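PDB 5EZM: 4-amino-4-deoxy-L-arabinose transferase or related glycosyltransferases of PMT family from Cupriavidus metallidurans, which probably transfers 4-amino-4-deoxy-L-arabinose from a polyprenyl phosphate carrier to lipid A, as a zinc-binding integral membrane glycosyltransferase of the GT-C fold. Local coordinates for residues 72-75 / 76-79; 78-82 / 83-87; 90-93 / 94-98; 252-255 / 256-260; 493-496 / 497-500. All blocks are in the same frame, centred on the assembly; numbering follows the deposited sequence.

Overall arrangement
Five local contacts mark turns and helix ends of this GT-C membrane enzyme. Contacts 1, 2 and 3 follow one another closely along the chain: the loop after helix 58-72, the hairpin of strands 79-80 and 83-84, and the start of helix 91-103. Contacts 1 and 2 share I78 and R79, with centres about 9 Å apart. Contact 4, at the end of helix 236-257, touches both, so that loop, hairpin and helix end pack together around the chain that leads to the zinc ligand E87. Contact 5 comes much later, at the end of helix 493-497; its centre lies about 15 Å from that of contact 2, whose N81 touches it, and about 28 Å from that of contact 4.

Contact 1 of 5, residues 72-75 / 76-79; sequences SGDW and VTIR. With MPG ([(Z)-octadec-9-enyl] (2R)-2,3-bis(oxidanyl)propanoate), chain B; MPG ([(Z)-octadec-9-enyl] (2R)-2,3-bis(oxidanyl)propanoate), chain C.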
# COMPACT_ATOMS: atom_id res chain seq x y z
N SER A 72 -11.01 -17.46 -12.08
CA SER A 72 -12.29 -18.08 -11.78
C SER A 72 -13.48 -17.28 -12.28
O SER A 72 -14.51 -17.88 -12.61
CB SER A 72 -12.44 -18.28 -10.27
OG SER A 72 -12.62 -17.05 -9.61
N GLY A 73 -13.37 -15.96 -12.34
CA GLY A 73 -14.49 -15.11 -12.70
C GLY A 73 -15.43 -14.79 -11.56
O GLY A 73 -16.34 -13.97 -11.74
N ASP A 74 -15.24 -15.39 -10.39
CA ASP A 74 -16.08 -15.11 -9.22
C ASP A 74 -15.57 -13.84 -8.56
O ASP A 74 -14.60 -13.86 -7.81
CB ASP A 74 -16.05 -16.29 -8.26
CG ASP A 74 -17.15 -16.21 -7.20
OD1 ASP A 74 -17.70 -15.11 -6.98
OD2 ASP A 74 -17.45 -17.25 -6.59
N TRP A 75 -16.23 -12.72 -8.85
CA TRP A 75 -15.88 -11.43 -8.27
C TRP A 75 -16.57 -11.17 -6.94
O TRP A 75 -16.48 -10.05 -6.42
CB TRP A 75 -16.20 -10.30 -9.25
CG TRP A 75 -15.30 -10.23 -10.44
CD1 TRP A 75 -14.68 -11.26 -11.08
CD2 TRP A 75 -14.90 -9.04 -11.14
NE1 TRP A 75 -13.93 -10.79 -12.13
CE2 TRP A 75 -14.05 -9.43 -12.19
CE3 TRP A 75 -15.19 -7.68 -10.98
CZ2 TRP A 75 -13.49 -8.52 -13.08
CZ3 TRP A 75 -14.63 -6.77 -11.86
CH2 TRP A 75 -13.79 -7.19 -12.89
N VAL A 76 -17.28 -12.15 -6.39
CA VAL A 76 -18.03 -11.99 -5.15
C VAL A 76 -17.36 -12.73 -3.99
O VAL A 76 -17.08 -12.13 -2.95
CB VAL A 76 -19.49 -12.45 -5.33
CG1 VAL A 76 -20.26 -12.30 -4.03
CG2 VAL A 76 -20.15 -11.68 -6.46
N THR A 77 -17.11 -14.02 -4.16
CA THR A 77 -16.53 -14.85 -3.11
C THR A 77 -15.01 -14.79 -3.24
O THR A 77 -14.42 -15.50 -4.06
CB THR A 77 -17.05 -16.28 -3.19
OG1 THR A 77 -18.49 -16.25 -3.28
CG2 THR A 77 -16.64 -17.08 -1.96
N ILE A 78 -14.38 -13.94 -2.43
CA ILE A 78 -12.93 -13.80 -2.45
C ILE A 78 -12.28 -15.09 -1.95
O ILE A 78 -12.72 -15.68 -0.95
CB ILE A 78 -12.50 -12.60 -1.60
CG1 ILE A 78 -13.12 -11.31 -2.14
CG2 ILE A 78 -10.98 -12.47 -1.57
CD1 ILE A 78 -12.90 -10.11 -1.25
N ARG A 79 -11.24 -15.54 -2.64
CA ARG A 79 -10.53 -16.75 -2.27
C ARG A 79 -9.02 -16.53 -2.31
O ARG A 79 -8.51 -15.80 -3.18
CB ARG A 79 -10.91 -17.92 -3.18
CG ARG A 79 -12.32 -18.44 -2.93
CD ARG A 79 -12.58 -19.75 -3.65
NE ARG A 79 -13.94 -20.21 -3.41
CZ ARG A 79 -14.29 -21.03 -2.43
NH1 ARG A 79 -13.37 -21.49 -1.59
NH2 ARG A 79 -15.56 -21.40 -2.29
C2 MPG B . -16.97 -13.36 -16.31
C3 MPG B . -16.61 -11.91 -16.00
C4 MPG B . -17.15 -11.46 -14.65
C5 MPG B . -17.33 -9.94 -14.57
C6 MPG B . -17.71 -9.46 -13.16
C1 MPG B . -16.77 -13.70 -17.80
C2 MPG C . -14.23 -5.12 -16.37
C3 MPG C . -14.55 -6.61 -16.35
C4 MPG C . -13.30 -7.46 -16.55
C5 MPG C . -13.62 -8.87 -17.08
C6 MPG C . -12.49 -9.87 -16.78
C7 MPG C . -12.82 -11.29 -17.27
C8 MPG C . -12.24 -12.38 -16.33
C9 MPG C . -12.63 -13.81 -16.77
C1 MPG C . -15.44 -4.25 -16.00
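D74 holds the backbone ahead of it through one carboxylate oxygen: OD1 of D74 accepts from V76 N at 3.0 Å and from T77 N at 3.1 Å. Both amides approach from the same face of the carboxylate. That of V76 comes to the anti side, somewhat out of the plane, whereas that of T77 arrives from well above it along a nearly straight bond (173° at the hydrogen). With CG opposite the main-chain N (chi1 -166°), the carboxylate folds forward over the chain, and OD2 of D74 lies 3.6 Å from T77 CB. R257 of helix 236-257 adds a long, weak ion pair to OD1. Behind D74, its own N donates to S72 OG at 3.2 Å. Replacing D74 by an alanine would probably leave the amides of V76 and T77 without their common acceptor and the turn less firmly set. Packing takes over at W75, whose indole meets lipid. The MPG of chain B lays its C6 over the centre of one indole face, 3.5 Å from W75 CD2, and the MPG of chain C approaches W75 CH2 obliquely through its C3, at 3.6 Å. G73, at positive phi just past helix 58-72, occupies a backbone position where a CB would strike the preceding carbonyl. The whole is an ST turn at S72 followed by an Asx turn at D74, in a loop bordered by lipid.

Contact 2 of 5, residues 78-82 / 83-87; sequences IRYNA and LKYFE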
# COMPACT_ATOMS: atom_id res chain seq x y z
N ILE A 78 -14.38 -13.94 -2.43
CA ILE A 78 -12.93 -13.80 -2.45
C ILE A 78 -12.28 -15.09 -1.95
O ILE A 78 -12.72 -15.68 -0.95
CB ILE A 78 -12.50 -12.60 -1.60
CG1 ILE A 78 -13.12 -11.31 -2.14
CG2 ILE A 78 -10.98 -12.47 -1.57
CD1 ILE A 78 -12.90 -10.11 -1.25
N ARG A 79 -11.24 -15.54 -2.64
CA ARG A 79 -10.53 -16.75 -2.27
C ARG A 79 -9.02 -16.53 -2.31
O ARG A 79 -8.51 -15.80 -3.18
CB ARG A 79 -10.91 -17.92 -3.18
CG ARG A 79 -12.32 -18.44 -2.93
CD ARG A 79 -12.58 -19.75 -3.65
NE ARG A 79 -13.94 -20.21 -3.41
CZ ARG A 79 -14.29 -21.03 -2.43
NH1 ARG A 79 -13.37 -21.49 -1.59
NH2 ARG A 79 -15.56 -21.40 -2.29
N TYR A 80 -8.32 -17.14 -1.36
CA TYR A 80 -6.87 -17.09 -1.28
C TYR A 80 -6.37 -18.52 -1.17
O TYR A 80 -6.63 -19.21 -0.18
CB TYR A 80 -6.42 -16.25 -0.07
CG TYR A 80 -4.93 -15.97 -0.01
CD1 TYR A 80 -4.17 -15.87 -1.16
CD2 TYR A 80 -4.29 -15.81 1.21
CE1 TYR A 80 -2.80 -15.61 -1.11
CE2 TYR A 80 -2.92 -15.55 1.28
CZ TYR A 80 -2.19 -15.45 0.12
OH TYR A 80 -0.83 -15.20 0.18
N ASN A 81 -5.67 -18.98 -2.21
CA ASN A 81 -5.26 -20.37 -2.34
C ASN A 81 -6.47 -21.31 -2.26
O ASN A 81 -6.50 -22.26 -1.48
CB ASN A 81 -4.19 -20.72 -1.30
CG ASN A 81 -2.92 -19.91 -1.48
OD1 ASN A 81 -2.06 -20.26 -2.28
ND2 ASN A 81 -2.81 -18.81 -0.74
N ALA A 82 -7.48 -20.99 -3.06
CA ALA A 82 -8.69 -21.79 -3.23
C ALA A 82 -9.56 -21.76 -1.98
O ALA A 82 -10.63 -22.38 -1.95
CB ALA A 82 -8.34 -23.23 -3.60
N LEU A 83 -9.14 -21.02 -0.95
CA LEU A 83 -9.87 -20.97 0.31
C LEU A 83 -10.49 -19.60 0.52
O LEU A 83 -9.92 -18.57 0.15
CB LEU A 83 -8.95 -21.29 1.49
CG LEU A 83 -8.29 -22.67 1.47
CD1 LEU A 83 -7.33 -22.78 2.64
CD2 LEU A 83 -9.35 -23.76 1.52
N LYS A 84 -11.68 -19.60 1.12
CA LYS A 84 -12.40 -18.36 1.38
C LYS A 84 -11.55 -17.41 2.22
O LYS A 84 -10.98 -17.80 3.24
CB LYS A 84 -13.72 -18.64 2.09
CG LYS A 84 -14.74 -19.40 1.26
CD LYS A 84 -16.03 -19.60 2.03
CE LYS A 84 -17.09 -20.26 1.17
NZ LYS A 84 -18.42 -20.28 1.84
N TYR A 85 -11.46 -16.16 1.77
CA TYR A 85 -10.71 -15.11 2.45
C TYR A 85 -11.67 -13.95 2.66
O TYR A 85 -11.94 -13.18 1.73
CB TYR A 85 -9.49 -14.70 1.63
CG TYR A 85 -8.54 -13.77 2.35
CD1 TYR A 85 -7.74 -14.23 3.39
CD2 TYR A 85 -8.43 -12.44 1.98
CE1 TYR A 85 -6.86 -13.39 4.05
CE2 TYR A 85 -7.55 -11.58 2.64
CZ TYR A 85 -6.77 -12.07 3.67
OH TYR A 85 -5.90 -11.22 4.32
N PHE A 86 -12.19 -13.82 3.88
CA PHE A 86 -13.17 -12.80 4.22
C PHE A 86 -12.60 -11.74 5.14
O PHE A 86 -13.33 -11.13 5.92
CB PHE A 86 -14.41 -13.44 4.85
CG PHE A 86 -15.18 -14.33 3.92
CD1 PHE A 86 -15.08 -14.17 2.55
CD2 PHE A 86 -16.02 -15.31 4.42
CE1 PHE A 86 -15.80 -14.99 1.68
CE2 PHE A 86 -16.75 -16.13 3.57
CZ PHE A 86 -16.63 -15.97 2.19
N GLU A 87 -11.29 -11.49 5.07
CA GLU A 87 -10.67 -10.49 5.93
C GLU A 87 -10.63 -9.10 5.29
O GLU A 87 -10.33 -8.13 5.99
CB GLU A 87 -9.24 -10.93 6.34
CG GLU A 87 -9.12 -12.40 6.79
CD GLU A 87 -8.72 -12.60 8.27
OE1 GLU A 87 -8.52 -11.63 9.02
OE2 GLU A 87 -8.62 -13.77 8.70
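R79 runs back alongside the returning strand of its hairpin, and each part of it meets something different. Its CB lies 3.5 Å from L83 O; CG is still beside that carbonyl. Beyond CG the chain is extended to NE (chi3 -179°), which carries the guanidinium out to K84, whose CG sits over one guanidinium face, 3.8 Å from R79 NH1. At the tip, R79 NH1 donates to A82 O at 2.9 Å from above the carbonyl plane, through a bent bond (131° at the hydrogen), and also forms a salt bridge with E517. The hairpin beneath is closed by a type I' turn from Y80 to L83. Y80 N gives its hydrogen to L83 O, L83 N bonds back to Y80 O, and beyond this pair Y85 N reaches I78 O at 3.0 Å. Y80 and Y85 form a T-shaped pair, the edge of Y80 toward the face of Y85, with centroids 5.8 Å apart and planes at 70°. From Y85 the chain leads on to E87, a ligand of the zinc ion together with H268 and H270. R79 NH2 and K84 NZ, like charges, lie 5.1 Å apart; each has its own acid, E517 for R79 and E260 for K84, which is likely to offset their repulsion.

Contact 3 of 5, residues 90-93 / 94-98; sequences PFHM and WVTVV. With MPG ([(Z)-octadec-9-enyl] (2R)-2,3-bis(oxidanyl)propanoate), chain H.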
# COMPACT_ATOMS: atom_id res chain seq x y z
N PRO A 90 -13.46 -6.25 -1.58
CA PRO A 90 -12.86 -6.68 -2.86
C PRO A 90 -12.46 -5.60 -3.87
O PRO A 90 -11.97 -5.98 -4.94
CB PRO A 90 -14.00 -7.53 -3.45
CG PRO A 90 -15.22 -6.77 -3.05
CD PRO A 90 -14.93 -6.20 -1.68
N PHE A 91 -12.64 -4.31 -3.59
CA PHE A 91 -12.44 -3.31 -4.65
C PHE A 91 -11.02 -3.34 -5.19
O PHE A 91 -10.80 -3.29 -6.41
CB PHE A 91 -12.80 -1.92 -4.15
CG PHE A 91 -12.50 -0.83 -5.14
CD1 PHE A 91 -13.25 -0.71 -6.30
CD2 PHE A 91 -11.46 0.06 -4.93
CE1 PHE A 91 -12.98 0.29 -7.23
CE2 PHE A 91 -11.18 1.06 -5.85
CZ PHE A 91 -11.95 1.17 -7.00
N HIS A 92 -10.03 -3.40 -4.29
CA HIS A 92 -8.64 -3.51 -4.74
C HIS A 92 -8.47 -4.70 -5.68
O HIS A 92 -7.80 -4.59 -6.72
CB HIS A 92 -7.72 -3.65 -3.52
CG HIS A 92 -6.27 -3.80 -3.86
ND1 HIS A 92 -5.37 -2.76 -3.78
CD2 HIS A 92 -5.56 -4.87 -4.29
CE1 HIS A 92 -4.17 -3.18 -4.13
NE2 HIS A 92 -4.26 -4.46 -4.45
N MET A 93 -9.09 -5.83 -5.34
CA MET A 93 -8.99 -7.00 -6.20
C MET A 93 -9.71 -6.79 -7.52
O MET A 93 -9.22 -7.22 -8.57
CB MET A 93 -9.54 -8.23 -5.48
CG MET A 93 -8.55 -8.82 -4.48
SD MET A 93 -8.31 -7.80 -3.01
CE MET A 93 -9.70 -8.30 -2.01
N TRP A 94 -10.87 -6.13 -7.50
CA TRP A 94 -11.57 -5.80 -8.74
C TRP A 94 -10.66 -5.01 -9.68
O TRP A 94 -10.52 -5.35 -10.86
CB TRP A 94 -12.84 -5.01 -8.44
CG TRP A 94 -13.91 -5.81 -7.78
CD1 TRP A 94 -13.96 -7.17 -7.65
CD2 TRP A 94 -15.09 -5.30 -7.16
NE1 TRP A 94 -15.11 -7.54 -6.99
CE2 TRP A 94 -15.82 -6.41 -6.67
CE3 TRP A 94 -15.61 -4.01 -6.96
CZ2 TRP A 94 -17.03 -6.27 -6.00
CZ3 TRP A 94 -16.82 -3.88 -6.30
CH2 TRP A 94 -17.52 -5.00 -5.83
N VAL A 95 -10.02 -3.96 -9.15
CA VAL A 95 -9.14 -3.14 -9.98
C VAL A 95 -7.98 -3.97 -10.51
O VAL A 95 -7.68 -3.95 -11.71
CB VAL A 95 -8.64 -1.92 -9.19
CG1 VAL A 95 -7.69 -1.09 -10.04
CG2 VAL A 95 -9.82 -1.07 -8.73
N THR A 96 -7.33 -4.73 -9.62
CA THR A 96 -6.20 -5.55 -10.05
C THR A 96 -6.62 -6.54 -11.13
O THR A 96 -5.85 -6.80 -12.06
CB THR A 96 -5.58 -6.29 -8.86
OG1 THR A 96 -5.23 -5.35 -7.83
CG2 THR A 96 -4.33 -7.05 -9.30
N VAL A 97 -7.84 -7.07 -11.04
CA VAL A 97 -8.29 -8.06 -12.01
C VAL A 97 -8.55 -7.41 -13.36
O VAL A 97 -8.24 -7.98 -14.41
CB VAL A 97 -9.53 -8.81 -11.49
CG1 VAL A 97 -10.21 -9.56 -12.62
CG2 VAL A 97 -9.14 -9.78 -10.40
N VAL A 98 -9.13 -6.21 -13.36
CA VAL A 98 -9.25 -5.47 -14.61
C VAL A 98 -7.87 -5.25 -15.22
O VAL A 98 -7.66 -5.44 -16.43
CB VAL A 98 -9.99 -4.14 -14.40
CG1 VAL A 98 -10.00 -3.33 -15.68
CG2 VAL A 98 -11.41 -4.41 -13.93
C2 MPG H . -11.48 -0.33 -12.73
C3 MPG H . -10.95 1.10 -12.76
C4 MPG H . -9.56 1.24 -13.36
C5 MPG H . -8.87 -0.11 -13.67
C6 MPG H . -7.51 0.07 -14.36
C7 MPG H . -6.71 -1.25 -14.42
C1 MPG H . -12.80 -0.46 -11.97
O HOH W 1 -2.96 -6.54 -6.41
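P90 and W94 form the tight side of this first helical turn, lying side by side and pointing the same way. P90 CG is 3.5 Å from W94 CZ2, and P90 CB makes a CH-pi contact over the face of the five-membered ring. W94 CG is opposite its own carbonyl carbon (chi1 -70°), which brings the indole back over P90 O. F91 crosses W94 at about a right angle, its own face covered by V95 CG2, 3.8 Å from the ring centroid. Another side is polar and bridged by water. H92 O accepts from T96 N and from T96 OG1, both at 2.9 Å, from opposite faces of the carbonyl plane. A water donates to T96 OG1 and lies 3.1 Å from H92 NE2, linking the two side chains, while H92 ND1 bonds to T163. The looser side belongs to V95 and the partly exposed V98, which each turn a methyl toward the MPG of chain H, V95 CG1 at 3.9 Å from its C5. Around this helix start, F91 packs on helix 185-206, M93 on helix 58-72 and H92 on helix 112-133, and W94 NE1 bonds to W75 O in the loop before strand 79-80.

Contact 4 of 5, residues 252-255 / 256-260; sequences YLVS and VRNPE. With MPG ([(Z)-octadec-9-enyl] (2R)-2,3-bis(oxidanyl)propanoate), chain K.
V254 O, near the end of helix 236-257, is gripped twice by N258: the backbone N of N258 donates to it at 2.9 Å and the side-chain ND2 at 3.1 Å. The two donors use the carbonyl differently. N258 N sits above its plane, whereas ND2 lies in the plane, on a lone pair. The side chain can double back in this way because N258 CG stands beside its own backbone N (chi1 -43°), and ND2 then also touches V254 CG2 at 3.4 Å. Two residues earlier along the helix, V256 CG2 lies over a face of the Y252 ring, 3.6 Å from its centroid, as a CH-pi contact offset toward the rim. R257 stretches out with its CG 3.3 Å from L253 O, the same carbonyl that accepts its backbone N. S255 OG bonds to F251 O and has C8 of the MPG of chain K beside it, at 3.3 Å. Past the helix, P259 CA makes a CA-H···O contact with S255 O. N258 is where the chain leaves helical geometry. The other end of its amide, OD1, bonds to K84 NZ, whose positive charge would probably polarise the amide and strengthen the donor at ND2; a helix end bordered by lipid is thus tied to the hairpin that leads to the zinc site.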
# COMPACT_ATOMS: atom_id res chain seq x y z
N TYR A 252 -24.54 -7.90 0.14
CA TYR A 252 -25.69 -8.79 0.05
C TYR A 252 -25.35 -10.07 -0.69
O TYR A 252 -25.71 -11.17 -0.26
CB TYR A 252 -26.87 -8.08 -0.62
CG TYR A 252 -28.07 -8.97 -0.82
CD1 TYR A 252 -28.98 -9.17 0.21
CD2 TYR A 252 -28.30 -9.61 -2.03
CE1 TYR A 252 -30.09 -9.99 0.04
CE2 TYR A 252 -29.41 -10.42 -2.21
CZ TYR A 252 -30.29 -10.61 -1.17
OH TYR A 252 -31.40 -11.42 -1.34
N LEU A 253 -24.64 -9.95 -1.82
CA LEU A 253 -24.32 -11.14 -2.61
C LEU A 253 -23.45 -12.11 -1.82
O LEU A 253 -23.75 -13.30 -1.73
CB LEU A 253 -23.65 -10.73 -3.92
CG LEU A 253 -24.57 -10.08 -4.95
CD1 LEU A 253 -23.77 -9.54 -6.12
CD2 LEU A 253 -25.61 -11.08 -5.43
N VAL A 254 -22.37 -11.60 -1.23
CA VAL A 254 -21.45 -12.49 -0.51
C VAL A 254 -22.10 -13.01 0.77
O VAL A 254 -21.78 -14.12 1.22
CB VAL A 254 -20.12 -11.77 -0.24
CG1 VAL A 254 -20.24 -10.79 0.91
CG2 VAL A 254 -19.00 -12.78 0.01
N SER A 255 -23.01 -12.24 1.37
CA SER A 255 -23.69 -12.71 2.58
C SER A 255 -24.71 -13.79 2.26
O SER A 255 -24.89 -14.73 3.03
CB SER A 255 -24.36 -11.54 3.30
OG SER A 255 -23.41 -10.61 3.76
N VAL A 256 -25.40 -13.66 1.12
CA VAL A 256 -26.37 -14.67 0.71
C VAL A 256 -25.67 -15.95 0.29
O VAL A 256 -26.00 -17.04 0.76
CB VAL A 256 -27.27 -14.12 -0.42
CG1 VAL A 256 -27.96 -15.27 -1.14
CG2 VAL A 256 -28.28 -13.14 0.13
N ARG A 257 -24.69 -15.83 -0.61
CA ARG A 257 -23.96 -17.01 -1.06
C ARG A 257 -23.18 -17.67 0.08
O ARG A 257 -23.04 -18.90 0.10
CB ARG A 257 -23.02 -16.64 -2.20
CG ARG A 257 -23.72 -16.13 -3.45
CD ARG A 257 -22.73 -15.89 -4.57
NE ARG A 257 -23.36 -15.30 -5.75
CZ ARG A 257 -22.69 -14.90 -6.83
NH1 ARG A 257 -21.37 -15.03 -6.88
NH2 ARG A 257 -23.34 -14.36 -7.85
N ASN A 258 -22.68 -16.87 1.03
CA ASN A 258 -21.91 -17.38 2.16
C ASN A 258 -22.52 -16.82 3.45
O ASN A 258 -22.16 -15.72 3.89
CB ASN A 258 -20.44 -17.00 2.04
CG ASN A 258 -19.91 -17.19 0.64
OD1 ASN A 258 -19.68 -18.32 0.20
ND2 ASN A 258 -19.72 -16.09 -0.08
N PRO A 259 -23.44 -17.56 4.07
CA PRO A 259 -24.09 -17.05 5.29
C PRO A 259 -23.12 -16.71 6.41
O PRO A 259 -23.44 -15.87 7.25
CB PRO A 259 -25.03 -18.20 5.68
CG PRO A 259 -25.31 -18.91 4.40
CD PRO A 259 -24.03 -18.83 3.61
N GLU A 260 -21.95 -17.34 6.45
CA GLU A 260 -20.99 -17.08 7.51
C GLU A 260 -20.20 -15.80 7.32
O GLU A 260 -19.40 -15.44 8.19
CB GLU A 260 -20.03 -18.27 7.65
CG GLU A 260 -19.00 -18.39 6.52
CD GLU A 260 -19.57 -18.93 5.22
OE1 GLU A 260 -20.79 -19.23 5.18
OE2 GLU A 260 -18.81 -19.07 4.24
C2 MPG K . -22.60 -1.72 4.80
C3 MPG K . -23.62 -2.62 4.10
C4 MPG K . -23.71 -3.99 4.78
C5 MPG K . -24.75 -4.93 4.14
C6 MPG K . -25.00 -6.16 5.02
C7 MPG K . -25.58 -7.36 4.24
C8 MPG K . -25.66 -8.64 5.11
C1 MPG K . -22.63 -0.28 4.28

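Contact 5 of 5, residues 493-496 / 497-500; sequences LPFY and LRHP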
# COMPACT_ATOMS: atom_id res chain seq x y z
N LEU A 493 5.39 -17.54 -3.68
CA LEU A 493 5.69 -18.65 -4.58
C LEU A 493 4.47 -19.19 -5.32
O LEU A 493 4.59 -19.46 -6.53
CB LEU A 493 6.40 -19.77 -3.81
CG LEU A 493 6.85 -20.97 -4.65
CD1 LEU A 493 7.90 -20.55 -5.66
CD2 LEU A 493 7.38 -22.08 -3.77
N PRO A 494 3.30 -19.38 -4.69
CA PRO A 494 2.14 -19.84 -5.48
C PRO A 494 1.78 -18.90 -6.61
O PRO A 494 1.37 -19.38 -7.68
CB PRO A 494 1.02 -19.96 -4.43
CG PRO A 494 1.52 -19.26 -3.22
CD PRO A 494 3.00 -19.38 -3.25
N PHE A 495 1.92 -17.59 -6.42
CA PHE A 495 1.66 -16.66 -7.52
C PHE A 495 2.60 -16.91 -8.68
O PHE A 495 2.17 -17.00 -9.84
CB PHE A 495 1.79 -15.21 -7.04
CG PHE A 495 1.66 -14.19 -8.15
CD1 PHE A 495 0.41 -13.76 -8.58
CD2 PHE A 495 2.79 -13.66 -8.77
CE1 PHE A 495 0.29 -12.82 -9.60
CE2 PHE A 495 2.67 -12.72 -9.78
CZ PHE A 495 1.42 -12.30 -10.20
N TYR A 496 3.90 -17.02 -8.40
CA TYR A 496 4.87 -17.24 -9.47
C TYR A 496 4.69 -18.60 -10.13
O TYR A 496 5.04 -18.76 -11.30
CB TYR A 496 6.29 -17.07 -8.94
CG TYR A 496 6.67 -15.62 -8.77
CD1 TYR A 496 6.98 -14.83 -9.87
CD2 TYR A 496 6.69 -15.03 -7.51
CE1 TYR A 496 7.32 -13.50 -9.72
CE2 TYR A 496 7.03 -13.70 -7.35
CZ TYR A 496 7.34 -12.94 -8.46
OH TYR A 496 7.67 -11.62 -8.31
N LEU A 497 4.15 -19.57 -9.40
CA LEU A 497 3.87 -20.87 -10.00
C LEU A 497 2.54 -20.92 -10.74
O LEU A 497 2.29 -21.89 -11.47
CB LEU A 497 3.89 -21.96 -8.93
CG LEU A 497 5.26 -22.29 -8.36
CD1 LEU A 497 5.14 -23.24 -7.19
CD2 LEU A 497 6.16 -22.87 -9.44
N ARG A 498 1.70 -19.89 -10.60
CA ARG A 498 0.33 -19.92 -11.10
C ARG A 498 -0.39 -21.17 -10.60
O ARG A 498 -1.05 -21.89 -11.36
CB ARG A 498 0.29 -19.83 -12.63
CG ARG A 498 1.26 -18.83 -13.25
CD ARG A 498 0.84 -17.40 -13.00
NE ARG A 498 1.50 -16.45 -13.90
CZ ARG A 498 2.54 -15.69 -13.57
NH1 ARG A 498 3.05 -15.75 -12.35
NH2 ARG A 498 3.06 -14.85 -14.46
N HIS A 499 -0.23 -21.44 -9.30
CA HIS A 499 -0.69 -22.70 -8.72
C HIS A 499 -0.97 -22.53 -7.23
O HIS A 499 -0.07 -22.15 -6.47
CB HIS A 499 0.36 -23.79 -8.95
CG HIS A 499 -0.12 -25.17 -8.65
ND1 HIS A 499 -0.40 -25.61 -7.38
CD2 HIS A 499 -0.36 -26.23 -9.47
CE1 HIS A 499 -0.80 -26.87 -7.42
NE2 HIS A 499 -0.78 -27.27 -8.68
N PRO A 500 -2.19 -22.80 -6.78
CA PRO A 500 -2.53 -22.57 -5.37
C PRO A 500 -1.94 -23.62 -4.45
O PRO A 500 -1.65 -24.75 -4.84
CB PRO A 500 -4.07 -22.64 -5.35
CG PRO A 500 -4.49 -22.63 -6.79
CD PRO A 500 -3.36 -23.24 -7.55
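L493 and L497 lie one turn apart, where L497 N still bonds to L493 O in helical fashion, before R498 breaks the helix at positive phi (52°). Their side chains meet at L493 CG and L497 CD1, 3.8 Å apart. L497 CG stands opposite its own carbonyl carbon (chi1 -71°), which sets the branch back over L493. An alanine at L497 would probably open a gap beside L493 and against A470, I473 and L483, on which the leucine also packs. The helix ends in a Schellman motif: H499 N donates to P494 O at 3.1 Å, and R498 N to F495 O at 3.0 Å. F495 O is held a second time, by R498 NH1 at 2.9 Å, the two donors reaching it from opposite faces of the carbonyl plane. A bend at chi2 (-72°) turns the arginine back to that carbonyl, which lies close to the guanidinium plane. NH1 also sits over the face of the F495 ring, offset toward its rim, though the cation-pi distance of 5.1 Å from R498 CZ to the centroid makes this a weak attraction at most. Y496 OH bonds to E107 and to the backbone N of L54, from earlier parts of the chain.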